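Local coordinates for hypothetical protein TTHA1606 (Thermus thermophilus, PDB 2YYB) that is of unknown function but, as a homolog of GTP cyclohydrolase 1 type 2 in the NIF3 family, probably binds divalent metal ions, at residues Y9-Y13 with H224-F229; Y13-F19 with P99-E105; S170-T174 with F185-K191. All blocks are in the same frame, centred on the assembly; numbering follows the deposited sequence.

How the interactions relate
Y13 joins interactions 1 and 2: its ring lies between two imidazoles, H224 on one face and H103 on the opposite one. The two contacts have centres about 12 Å apart and also meet where I16 N approaches D11 O at 3.3 Å, a probable hydrogen bond. Interaction 3 lies farther off, with its centre about 19 Å from that of interaction 2 and about 28 Å from that of interaction 1, and on the other side of the chain's centre from interaction 1. It nevertheless reaches interaction 2 at the predicted metal site, where S170 OG packs 3.2 Å from D101 OD2. Interactions 2 and 3 thus border that site, whereas interaction 1 lies away from it.

Interaction 1 of 3, residues Y9-Y13 with H224-F229; sequences YLDAY and HLEARF
The imidazole of H224 engages two tyrosines in different ways: NE2 is hydrogen-bonded to Y9 OH (2.7 Å), either group being a possible donor, while the ring forms an offset stack with Y13. Centroids 4.1 Å apart and planes inclined by 22° define that stack, and NE2 sits over the Y13 face near its rim, 3.2 Å from CZ. Toward Y9 the same imidazole meets rim to rim, with no overlap of faces. Y9 holds its CG anti to the backbone N (chi1 176°), which sends the phenol away from helix 3-13 into a hole on helix 216-229 lined by H224, L225, R228 and F229. This is a knob-into-hole fit within an aromatic cluster of Y9, Y13, H224 and F229. One face of the Y9 ring receives the edge of F229 in a T-shaped pair, planes at 89°. L225 CD2 touches the Y9 edge at CE2 (3.8 Å) and also meets L10 CD2 (3.7 Å), both leucines reaching on to strand 60-63. The extended chain of R228 carries its guanidinium to the Y9 ring, where the two planes lie nearly parallel, with R228 NE 3.3 Å from Y9 CE1.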
# COMPACT_ATOMS: atom_id res chain seq x y z
N TYR A 9 -8.02 31.51 -14.27
CA TYR A 9 -7.72 32.46 -13.21
C TYR A 9 -7.91 31.80 -11.85
O TYR A 9 -6.98 31.80 -11.03
CB TYR A 9 -8.63 33.67 -13.29
CG TYR A 9 -8.43 34.64 -12.14
CD1 TYR A 9 -7.27 35.44 -12.06
CD2 TYR A 9 -9.39 34.77 -11.13
CE1 TYR A 9 -7.09 36.37 -11.01
CE2 TYR A 9 -9.22 35.69 -10.08
CZ TYR A 9 -8.07 36.48 -10.03
OH TYR A 9 -7.91 37.39 -9.01
N LEU A 10 -9.09 31.23 -11.61
CA LEU A 10 -9.38 30.58 -10.33
C LEU A 10 -8.37 29.51 -9.95
O LEU A 10 -7.91 29.47 -8.81
CB LEU A 10 -10.79 30.00 -10.34
CG LEU A 10 -11.83 31.12 -10.33
CD1 LEU A 10 -13.24 30.53 -10.36
CD2 LEU A 10 -11.63 31.96 -9.08
N ASP A 11 -8.01 28.65 -10.89
CA ASP A 11 -7.04 27.61 -10.58
C ASP A 11 -5.73 28.30 -10.16
O ASP A 11 -5.01 27.81 -9.28
CB ASP A 11 -6.79 26.74 -11.81
CG ASP A 11 -8.02 25.92 -12.21
OD1 ASP A 11 -8.04 25.41 -13.34
OD2 ASP A 11 -8.96 25.78 -11.39
N ALA A 12 -5.45 29.44 -10.78
CA ALA A 12 -4.23 30.18 -10.48
C ALA A 12 -4.31 30.84 -9.11
O ALA A 12 -3.45 30.62 -8.25
CB ALA A 12 -4.00 31.23 -11.54
N TYR A 13 -5.35 31.65 -8.93
CA TYR A 13 -5.58 32.39 -7.70
C TYR A 13 -5.63 31.53 -6.47
O TYR A 13 -5.13 31.91 -5.42
CB TYR A 13 -6.88 33.19 -7.82
CG TYR A 13 -7.19 34.07 -6.63
CD1 TYR A 13 -6.39 35.16 -6.30
CD2 TYR A 13 -8.31 33.81 -5.84
CE1 TYR A 13 -6.69 35.98 -5.21
CE2 TYR A 13 -8.63 34.62 -4.75
CZ TYR A 13 -7.82 35.70 -4.44
OH TYR A 13 -8.16 36.50 -3.36
N HIS A 224 -14.66 38.72 -4.73
CA HIS A 224 -13.36 39.00 -5.32
C HIS A 224 -13.53 39.07 -6.82
O HIS A 224 -13.08 40.01 -7.46
CB HIS A 224 -12.39 37.89 -4.95
CG HIS A 224 -11.05 38.00 -5.60
ND1 HIS A 224 -10.26 39.12 -5.50
CD2 HIS A 224 -10.33 37.10 -6.31
CE1 HIS A 224 -9.11 38.91 -6.11
NE2 HIS A 224 -9.13 37.69 -6.61
N LEU A 225 -14.21 38.08 -7.40
CA LEU A 225 -14.40 38.06 -8.84
C LEU A 225 -15.23 39.24 -9.32
O LEU A 225 -15.08 39.65 -10.46
CB LEU A 225 -15.04 36.74 -9.29
CG LEU A 225 -14.30 35.42 -9.02
CD1 LEU A 225 -15.22 34.25 -9.36
CD2 LEU A 225 -13.02 35.35 -9.82
N GLU A 226 -16.09 39.79 -8.48
CA GLU A 226 -16.89 40.94 -8.91
C GLU A 226 -16.08 42.22 -8.87
O GLU A 226 -16.37 43.19 -9.58
CB GLU A 226 -18.11 41.13 -8.02
CG GLU A 226 -18.92 42.36 -8.39
CD GLU A 226 -20.22 42.47 -7.61
OE1 GLU A 226 -21.20 43.05 -8.14
OE2 GLU A 226 -20.27 41.97 -6.46
N ALA A 227 -15.05 42.21 -8.03
CA ALA A 227 -14.19 43.36 -7.88
C ALA A 227 -13.22 43.41 -9.03
O ALA A 227 -12.86 44.48 -9.50
CB ALA A 227 -13.42 43.27 -6.56
N ARG A 228 -12.80 42.25 -9.50
CA ARG A 228 -11.82 42.19 -10.56
C ARG A 228 -12.37 41.96 -11.97
O ARG A 228 -11.66 42.17 -12.95
CB ARG A 228 -10.79 41.13 -10.22
CG ARG A 228 -9.68 40.99 -11.21
CD ARG A 228 -8.96 39.69 -10.98
NE ARG A 228 -8.04 39.38 -12.06
CZ ARG A 228 -6.77 39.78 -12.12
NH1 ARG A 228 -6.26 40.52 -11.14
NH2 ARG A 228 -6.03 39.44 -13.16
N PHE A 229 -13.63 41.54 -12.08
CA PHE A 229 -14.21 41.27 -13.39
C PHE A 229 -15.61 41.81 -13.53
O PHE A 229 -16.25 41.64 -14.57
CB PHE A 229 -14.25 39.77 -13.66
CG PHE A 229 -12.90 39.12 -13.70
CD1 PHE A 229 -11.99 39.46 -14.68
CD2 PHE A 229 -12.55 38.16 -12.75
CE1 PHE A 229 -10.75 38.85 -14.74
CE2 PHE A 229 -11.31 37.55 -12.80
CZ PHE A 229 -10.40 37.89 -13.79

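Interaction 2 of 3, residues Y13-F19 with P99-E105; sequences YLRIQDF and PLDAHEE
Placing CG opposite the backbone N (chi1 -158°) swings the H103 imidazole across the phenol of Y13, while R15 CG, set between its backbone N and carbonyl carbon, starts an extended chain that carries the guanidinium toward E104. H103 CE1 lies over the centre of the Y13 ring, yet the planes are 41° apart with centroids at 4.4 Å, so the pair is oblique rather than stacked. The imidazole approaches from the face opposite the one that H224 occupies. Y13 OH continues past the histidine to E105 CB, 3.3 Å away. A salt bridge lies farther out: R15 NH2 reaches E104 OE2 at 3.0 Å, its hydrogen bond weak, and the carboxylate lies at the guanidinium edge with its plane turned by 54°. R15 is also the C-prime residue of a Schellman motif, its positive phi ending helix 3-13, with I16 N directed to D11 O and R15 N to A12 O. The turn leads the chain past P99, near the start of helix 98-102, and on to F19. There the phenylalanine lies flat against the proline: P99 CA stands 3.7 Å from the ring centroid over the face, a CH-pi contact, and CB packs on F19 CE1 at 3.7 Å. The ring edge meets A102 CB, 3.8 Å from CE2. Farther along the proline ring, I16 CG2 touches P99 CG at 4.1 Å, and L14 adds a looser approach to CB. The helix that this apolar patch covers also carries D101, a predicted ligand of a divalent metal, whose OD1 has a weak hydrogen bond with H64 NE2. The P99 side chain itself lies about 7 Å from that of H64, a predicted ligand of the second metal.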
# COMPACT_ATOMS: atom_id res chain seq x y z
N TYR A 13 -5.35 31.65 -8.93
CA TYR A 13 -5.58 32.39 -7.70
C TYR A 13 -5.63 31.53 -6.47
O TYR A 13 -5.13 31.91 -5.42
CB TYR A 13 -6.88 33.19 -7.82
CG TYR A 13 -7.19 34.07 -6.63
CD1 TYR A 13 -6.39 35.16 -6.30
CD2 TYR A 13 -8.31 33.81 -5.84
CE1 TYR A 13 -6.69 35.98 -5.21
CE2 TYR A 13 -8.63 34.62 -4.75
CZ TYR A 13 -7.82 35.70 -4.44
OH TYR A 13 -8.16 36.50 -3.36
N LEU A 14 -6.26 30.36 -6.58
CA LEU A 14 -6.39 29.44 -5.46
C LEU A 14 -5.22 28.47 -5.48
O LEU A 14 -5.01 27.72 -4.53
CB LEU A 14 -7.71 28.68 -5.57
CG LEU A 14 -8.95 29.57 -5.68
CD1 LEU A 14 -10.16 28.73 -6.06
CD2 LEU A 14 -9.20 30.29 -4.36
N ARG A 15 -4.44 28.53 -6.56
CA ARG A 15 -3.29 27.65 -6.76
C ARG A 15 -3.59 26.25 -6.24
O ARG A 15 -2.97 25.76 -5.31
CB ARG A 15 -2.03 28.24 -6.11
CG ARG A 15 -2.20 28.80 -4.72
CD ARG A 15 -1.10 29.80 -4.40
NE ARG A 15 -1.53 30.73 -3.36
CZ ARG A 15 -1.01 31.94 -3.16
NH1 ARG A 15 -0.02 32.39 -3.93
NH2 ARG A 15 -1.49 32.72 -2.19
N ILE A 16 -4.56 25.62 -6.89
CA ILE A 16 -5.00 24.28 -6.53
C ILE A 16 -3.96 23.20 -6.76
O ILE A 16 -4.18 22.04 -6.41
CB ILE A 16 -6.28 23.92 -7.32
CG1 ILE A 16 -5.97 23.88 -8.82
CG2 ILE A 16 -7.36 24.96 -7.03
CD1 ILE A 16 -7.09 23.31 -9.67
N GLN A 17 -2.83 23.56 -7.36
CA GLN A 17 -1.78 22.57 -7.61
C GLN A 17 -0.99 22.30 -6.33
O GLN A 17 -0.26 21.31 -6.22
CB GLN A 17 -0.84 23.03 -8.72
CG GLN A 17 -0.08 24.32 -8.42
CD GLN A 17 -0.94 25.57 -8.55
OE1 GLN A 17 -0.50 26.68 -8.23
NE2 GLN A 17 -2.18 25.41 -9.01
N ASP A 18 -1.16 23.18 -5.35
CA ASP A 18 -0.48 23.06 -4.07
C ASP A 18 -1.15 22.09 -3.11
O ASP A 18 -0.60 21.78 -2.05
CB ASP A 18 -0.39 24.43 -3.40
CG ASP A 18 0.60 25.35 -4.08
OD1 ASP A 18 0.74 26.50 -3.60
OD2 ASP A 18 1.23 24.94 -5.08
N PHE A 19 -2.34 21.60 -3.46
CA PHE A 19 -3.05 20.67 -2.58
C PHE A 19 -3.40 19.38 -3.31
O PHE A 19 -4.57 19.00 -3.39
CB PHE A 19 -4.34 21.32 -2.06
CG PHE A 19 -4.17 22.74 -1.59
CD1 PHE A 19 -3.81 23.75 -2.49
CD2 PHE A 19 -4.41 23.08 -0.25
CE1 PHE A 19 -3.70 25.07 -2.07
CE2 PHE A 19 -4.29 24.41 0.18
CZ PHE A 19 -3.94 25.40 -0.74
N PRO A 99 -8.07 24.17 -0.85
CA PRO A 99 -7.51 25.46 -1.27
C PRO A 99 -8.36 26.67 -0.91
O PRO A 99 -7.82 27.76 -0.70
CB PRO A 99 -7.31 25.28 -2.77
CG PRO A 99 -8.36 24.30 -3.13
CD PRO A 99 -8.31 23.31 -2.02
N LEU A 100 -9.68 26.49 -0.82
CA LEU A 100 -10.56 27.60 -0.47
C LEU A 100 -10.52 27.70 1.05
O LEU A 100 -10.75 28.76 1.62
CB LEU A 100 -12.00 27.34 -0.92
CG LEU A 100 -12.90 28.52 -1.30
CD1 LEU A 100 -14.37 28.12 -1.11
CD2 LEU A 100 -12.59 29.74 -0.46
N ASP A 101 -10.25 26.57 1.69
CA ASP A 101 -10.18 26.53 3.15
C ASP A 101 -8.96 27.36 3.59
O ASP A 101 -9.08 28.28 4.40
CB ASP A 101 -10.07 25.05 3.63
CG ASP A 101 -11.42 24.48 4.08
OD1 ASP A 101 -11.66 23.26 3.99
OD2 ASP A 101 -12.27 25.26 4.56
N ALA A 102 -7.81 27.07 2.98
CA ALA A 102 -6.54 27.72 3.32
C ALA A 102 -6.24 29.11 2.79
O ALA A 102 -5.54 29.87 3.44
CB ALA A 102 -5.39 26.80 2.93
N HIS A 103 -6.74 29.44 1.61
CA HIS A 103 -6.44 30.74 1.03
C HIS A 103 -6.38 31.89 2.05
O HIS A 103 -7.33 32.09 2.81
CB HIS A 103 -7.44 31.09 -0.06
CG HIS A 103 -6.92 32.10 -1.04
ND1 HIS A 103 -6.16 31.75 -2.13
CD2 HIS A 103 -7.00 33.45 -1.05
CE1 HIS A 103 -5.79 32.84 -2.77
NE2 HIS A 103 -6.29 33.89 -2.14
N GLU A 104 -5.27 32.63 2.03
CA GLU A 104 -5.05 33.77 2.94
C GLU A 104 -5.88 35.03 2.65
O GLU A 104 -6.08 35.85 3.55
CB GLU A 104 -3.56 34.17 2.98
CG GLU A 104 -3.11 35.15 1.89
CD GLU A 104 -2.98 34.51 0.52
OE1 GLU A 104 -3.11 35.24 -0.49
OE2 GLU A 104 -2.73 33.28 0.46
N GLU A 105 -6.36 35.18 1.42
CA GLU A 105 -7.16 36.35 1.04
C GLU A 105 -8.67 36.13 1.16
O GLU A 105 -9.36 36.95 1.76
CB GLU A 105 -6.83 36.77 -0.40
CG GLU A 105 -5.67 37.74 -0.52
CD GLU A 105 -5.97 39.08 0.13
OE1 GLU A 105 -5.06 39.95 0.16
OE2 GLU A 105 -7.11 39.28 0.61

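Interaction 3 of 3, residues S170-T174 with F185-K191; sequences SGSGT and FVTGEPK
T187 points its hydroxyl into the 170-174 loop, OG1 lying opposite the backbone N (chi1 -166°), and there it accepts the N-H of G173 at 3.0 Å and 133°. The same OG1 is hydrogen-bonded to V169 O, so one hydroxyl joins strand 166-169 to the loop that leaves it. A valine in its place would probably leave the G173 N-H and V169 O without this shared partner and free the loop to shift. F185 points the same way from the strand, its ring edge toward G173 O, with CZ 3.8 Å from that oxygen. Beyond the strand, G171 O is gripped by two backbone donors, E189 N at 2.8 Å (158°) and, more weakly, G188 N at 3.1 Å. E189, extended beyond CG, places OE2 3.3 Å from S172 OG, while OE1 is hydrogen-bonded to H192 N of the second subunit. T174 crosses K191 obliquely, OG1 against the lysine CD, and its CG2 lies 3.6 Å from E189 O; the lysine bends at its end and hydrogen-bonds S193 OG through NZ. The two loops follow neighbouring parallel strands at their C-terminal ends, and with S170 packed on D101 and E189 on H210 they border the predicted metal site of this NIF3-family protein.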
# COMPACT_ATOMS: atom_id res chain seq x y z
N SER A 170 -12.16 25.69 10.03
CA SER A 170 -13.56 25.44 9.72
C SER A 170 -13.89 24.02 9.26
O SER A 170 -13.03 23.29 8.80
CB SER A 170 -14.04 26.44 8.67
OG SER A 170 -13.42 26.19 7.42
N GLY A 171 -15.16 23.66 9.38
CA GLY A 171 -15.60 22.34 8.98
C GLY A 171 -15.37 21.31 10.06
O GLY A 171 -15.81 21.48 11.20
N SER A 172 -14.67 20.24 9.71
CA SER A 172 -14.36 19.16 10.64
C SER A 172 -12.90 19.20 11.03
O SER A 172 -12.08 18.47 10.47
CB SER A 172 -14.66 17.79 10.01
OG SER A 172 -16.05 17.52 10.00
N GLY A 173 -12.57 20.03 12.01
CA GLY A 173 -11.18 20.13 12.42
C GLY A 173 -10.79 19.28 13.61
O GLY A 173 -9.60 19.18 13.92
N THR A 174 -11.76 18.65 14.28
CA THR A 174 -11.45 17.83 15.45
C THR A 174 -10.27 16.90 15.25
O THR A 174 -9.48 16.70 16.17
CB THR A 174 -12.64 16.98 15.90
OG1 THR A 174 -13.16 16.25 14.78
CG2 THR A 174 -13.71 17.85 16.53
N PHE A 185 -9.67 27.01 20.37
CA PHE A 185 -9.69 26.35 19.07
C PHE A 185 -11.10 26.54 18.53
O PHE A 185 -12.09 26.27 19.23
CB PHE A 185 -9.36 24.87 19.22
CG PHE A 185 -9.46 24.09 17.94
CD1 PHE A 185 -8.69 24.43 16.83
CD2 PHE A 185 -10.28 22.97 17.85
CE1 PHE A 185 -8.75 23.67 15.66
CE2 PHE A 185 -10.34 22.21 16.69
CZ PHE A 185 -9.57 22.56 15.59
N VAL A 186 -11.18 27.02 17.30
CA VAL A 186 -12.45 27.27 16.64
C VAL A 186 -12.61 26.34 15.45
O VAL A 186 -11.72 26.27 14.61
CB VAL A 186 -12.53 28.70 16.11
CG1 VAL A 186 -13.88 28.94 15.44
CG2 VAL A 186 -12.31 29.68 17.24
N THR A 187 -13.73 25.64 15.39
CA THR A 187 -13.98 24.76 14.26
C THR A 187 -15.49 24.65 14.10
O THR A 187 -16.24 25.32 14.82
CB THR A 187 -13.31 23.36 14.45
OG1 THR A 187 -13.31 22.66 13.20
CG2 THR A 187 -14.03 22.54 15.49
N GLY A 188 -15.97 23.85 13.16
CA GLY A 188 -17.40 23.76 12.99
C GLY A 188 -18.14 22.57 13.58
O GLY A 188 -19.08 22.74 14.33
N GLU A 189 -17.71 21.36 13.24
CA GLU A 189 -18.41 20.17 13.69
C GLU A 189 -17.78 19.44 14.87
O GLU A 189 -16.59 19.13 14.86
CB GLU A 189 -18.57 19.21 12.50
CG GLU A 189 -19.93 18.52 12.46
CD GLU A 189 -20.25 17.90 11.08
OE1 GLU A 189 -21.39 17.41 10.89
OE2 GLU A 189 -19.36 17.90 10.20
N PRO A 190 -18.59 19.16 15.91
CA PRO A 190 -18.18 18.46 17.12
C PRO A 190 -18.26 16.93 16.97
O PRO A 190 -19.21 16.40 16.40
CB PRO A 190 -19.18 18.97 18.15
CG PRO A 190 -20.43 19.00 17.36
CD PRO A 190 -19.96 19.67 16.07
N LYS A 191 -17.27 16.23 17.51
CA LYS A 191 -17.24 14.77 17.45
C LYS A 191 -17.25 14.16 18.85
O LYS A 191 -16.48 14.56 19.72
CB LYS A 191 -16.01 14.29 16.68
CG LYS A 191 -16.21 14.17 15.18
CD LYS A 191 -14.90 13.89 14.40
CE LYS A 191 -14.16 12.63 14.87
NZ LYS A 191 -15.01 11.39 14.92